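Local coordinates for homoprotocatechuate 2,3-dioxygenase (Brevibacterium fuscum, PDB 4Z6M), which probably cleaves the aromatic ring of homoprotocatechuate with molecular oxygen, beside its two hydroxyls (extradiol cleavage), at a non-haem iron(II) centre, at residues F217-K222 and I266-Q271. The protein carries 1 engineered substitution. Numbering follows the deposited sequence.
Sequences FSTHEK and IEIYTQ. With FE2 (Fe (II) ion), chain E.
Phe-217 pairs with Ile-268 and Ser-218 with Tyr-269 in parallel register, on neighbouring strands of the iron-bearing sheet: Phe-217 N donates to Glu-267 O at 2.9 Å, and Thr-219 N to Tyr-269 O at 3.1 Å. Beyond Thr-219 side chains take over. Thr-270 OG1 donates to Thr-219 O (2.8 Å) from above the carbonyl plane. Thr-219 turns its methyl CG2 onto Ile-268 CG2 (3.5 Å), and its OG1 donates to Glu-221 O, bracing the turn into helix 222-234.

From CB outward, Lys-222 lays CG on Thr-270 CG2, CD and CE curl past Gln-271 OE1, and bends at chi3 (-77°) and chi4 (-75°) bring NZ onto a lone pair of that oxygen, 2.9 Å away. The same amide sends NE2 in its own plane to a lone pair of His-220 O (3.1 Å), fixing its flip. NZ forms a salt bridge, and NE2 a hydrogen bond, with Glu-221 OE2 of the second subunit.

On strand 265-270, Glu-267 OE1 binds iron at 2.1 Å, completing the facial triad with His-155 and His-214, while OE2 pairs with His-248. One short strand thus carries an iron ligand and leads into an interface amide, where the charges of Lys-222 and the neighbouring Glu-221 probably balance.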
loop_
_atom_site.group_PDB
_atom_site.type_symbol
_atom_site.label_atom_id
_atom_site.label_comp_id
_atom_site.label_asym_id
_atom_site.label_seq_id
_atom_site.Cartn_x
_atom_site.Cartn_y
_atom_site.Cartn_z
ATOM N N PHE A 217 -6.459 -14.393 11.279
ATOM C CA PHE A 217 -7.292 -13.704 10.315
ATOM C C PHE A 217 -6.419 -13.010 9.282
ATOM O O PHE A 217 -5.332 -12.549 9.591
ATOM C CB PHE A 217 -8.152 -12.651 10.997
ATOM C CG PHE A 217 -9.241 -13.225 11.845
ATOM C CD1 PHE A 217 -9.007 -13.514 13.187
ATOM C CD2 PHE A 217 -10.503 -13.457 11.306
ATOM C CE1 PHE A 217 -10.008 -14.049 13.963
ATOM C CE2 PHE A 217 -11.508 -13.991 12.091
ATOM C CZ PHE A 217 -11.246 -14.290 13.413
ATOM N N SER A 218 -6.930 -12.919 8.056
ATOM C CA SER A 218 -6.255 -12.236 6.941
ATOM C C SER A 218 -6.652 -10.774 6.840
ATOM O O SER A 218 -7.758 -10.403 7.213
ATOM C CB SER A 218 -6.604 -12.885 5.597
ATOM O OG SER A 218 -6.312 -14.265 5.565
ATOM N N THR A 219 -5.760 -9.969 6.270
ATOM C CA THR A 219 -6.102 -8.663 5.722
ATOM C C THR A 219 -5.845 -8.686 4.210
ATOM O O THR A 219 -5.229 -9.614 3.676
ATOM C CB THR A 219 -5.214 -7.551 6.312
ATOM O OG1 THR A 219 -3.838 -7.849 6.017
ATOM C CG2 THR A 219 -5.420 -7.413 7.818
ATOM N N HIS A 220 -6.283 -7.638 3.526
ATOM C CA HIS A 220 -5.977 -7.476 2.114
ATOM C C HIS A 220 -4.510 -7.162 1.887
ATOM O O HIS A 220 -3.868 -7.762 1.016
ATOM C CB HIS A 220 -6.830 -6.353 1.501
ATOM C CG HIS A 220 -8.254 -6.728 1.287
ATOM N ND1 HIS A 220 -9.293 -5.907 1.675
ATOM C CD2 HIS A 220 -8.814 -7.825 0.726
ATOM C CE1 HIS A 220 -10.437 -6.484 1.360
ATOM N NE2 HIS A 220 -10.174 -7.645 0.779
ATOM N N GLU A 221 -3.994 -6.205 2.650
ATOM C CA GLU A 221 -2.685 -5.630 2.371
ATOM C C GLU A 221 -1.859 -5.488 3.638
ATOM O O GLU A 221 -2.351 -5.577 4.761
ATOM C CB GLU A 221 -2.820 -4.286 1.615
ATOM C CG GLU A 221 -3.501 -4.475 0.255
ATOM C CD GLU A 221 -3.323 -3.373 -0.753
ATOM O OE1 GLU A 221 -2.921 -2.263 -0.367
ATOM O OE2 GLU A 221 -3.591 -3.608 -1.941
ATOM N N LYS A 222 -0.569 -5.304 3.426
ATOM C CA LYS A 222 0.359 -5.198 4.524
ATOM C C LYS A 222 0.058 -3.946 5.384
ATOM O O LYS A 222 0.149 -4.003 6.615
ATOM C CB LYS A 222 1.805 -5.267 4.011
ATOM C CG LYS A 222 2.125 -6.606 3.335
ATOM C CD LYS A 222 3.549 -6.733 2.799
ATOM C CE LYS A 222 3.758 -5.995 1.496
ATOM N NZ LYS A 222 3.160 -6.664 0.304
ATOM N N ILE A 266 -4.066 -13.951 18.750
ATOM C CA ILE A 266 -4.628 -13.777 17.416
ATOM C C ILE A 266 -3.480 -13.370 16.491
ATOM O O ILE A 266 -2.714 -12.450 16.815
ATOM C CB ILE A 266 -5.715 -12.687 17.401
ATOM C CG1 ILE A 266 -6.808 -13.038 18.433
ATOM C CG2 ILE A 266 -6.296 -12.524 16.010
ATOM C CD1 ILE A 266 -7.576 -14.302 18.160
ATOM N N GLU A 267 -3.360 -14.067 15.367
ATOM C CA GLU A 267 -2.443 -13.669 14.304
ATOM C C GLU A 267 -3.238 -12.906 13.249
ATOM O O GLU A 267 -4.363 -13.289 12.893
ATOM C CB GLU A 267 -1.781 -14.888 13.671
ATOM C CG GLU A 267 -0.690 -14.549 12.677
ATOM C CD GLU A 267 -0.041 -15.746 12.042
ATOM O OE1 GLU A 267 -0.468 -16.879 12.322
ATOM O OE2 GLU A 267 0.901 -15.546 11.223
ATOM N N ILE A 268 -2.606 -11.871 12.709
ATOM C CA ILE A 268 -3.074 -11.192 11.513
ATOM C C ILE A 268 -2.065 -11.494 10.408
ATOM O O ILE A 268 -0.883 -11.516 10.668
ATOM C CB ILE A 268 -3.211 -9.664 11.722
ATOM C CG1 ILE A 268 -3.729 -9.283 13.136
ATOM C CG2 ILE A 268 -4.053 -9.112 10.578
ATOM C CD1 ILE A 268 -5.118 -9.748 13.412
ATOM N N TYR A 269 -2.545 -11.800 9.205
ATOM C CA TYR A 269 -1.790 -12.540 8.225
ATOM C C TYR A 269 -2.165 -12.083 6.826
ATOM O O TYR A 269 -3.344 -11.822 6.538
ATOM C CB TYR A 269 -2.183 -14.001 8.391
ATOM C CG TYR A 269 -1.534 -15.092 7.593
ATOM C CD1 TYR A 269 -0.408 -15.751 8.069
ATOM C CD2 TYR A 269 -2.127 -15.548 6.438
ATOM C CE1 TYR A 269 0.102 -16.845 7.388
ATOM C CE2 TYR A 269 -1.615 -16.635 5.753
ATOM C CZ TYR A 269 -0.494 -17.287 6.241
ATOM O OH TYR A 269 0.007 -18.400 5.612
ATOM N N THR A 270 -1.208 -11.993 5.915
ATOM C CA THR A 270 -1.589 -11.737 4.511
ATOM C C THR A 270 -0.528 -12.224 3.543
ATOM O O THR A 270 0.652 -12.221 3.866
ATOM C CB THR A 270 -1.920 -10.245 4.256
ATOM O OG1 THR A 270 -2.570 -10.098 2.977
ATOM C CG2 THR A 270 -0.682 -9.350 4.310
ATOM N N GLN A 271 -0.982 -12.639 2.358
ATOM C CA GLN A 271 -0.129 -12.800 1.169
ATOM C C GLN A 271 0.818 -13.989 1.220
ATOM O O GLN A 271 1.954 -13.930 0.769
ATOM C CB GLN A 271 0.577 -11.501 0.806
ATOM C CG GLN A 271 -0.436 -10.484 0.307
ATOM C CD GLN A 271 0.077 -9.057 0.296
ATOM O OE1 GLN A 271 1.255 -8.812 0.053
ATOM N NE2 GLN A 271 -0.808 -8.111 0.536
HETATM FE FE FE2 E . -0.030 -18.877 12.094
HETATM O O HOH W 1 0.985 -18.245 10.297
HETATM O O HOH W 2 0.400 -20.968 11.775
HETATM O O HOH W 3 1.994 -18.743 12.973
#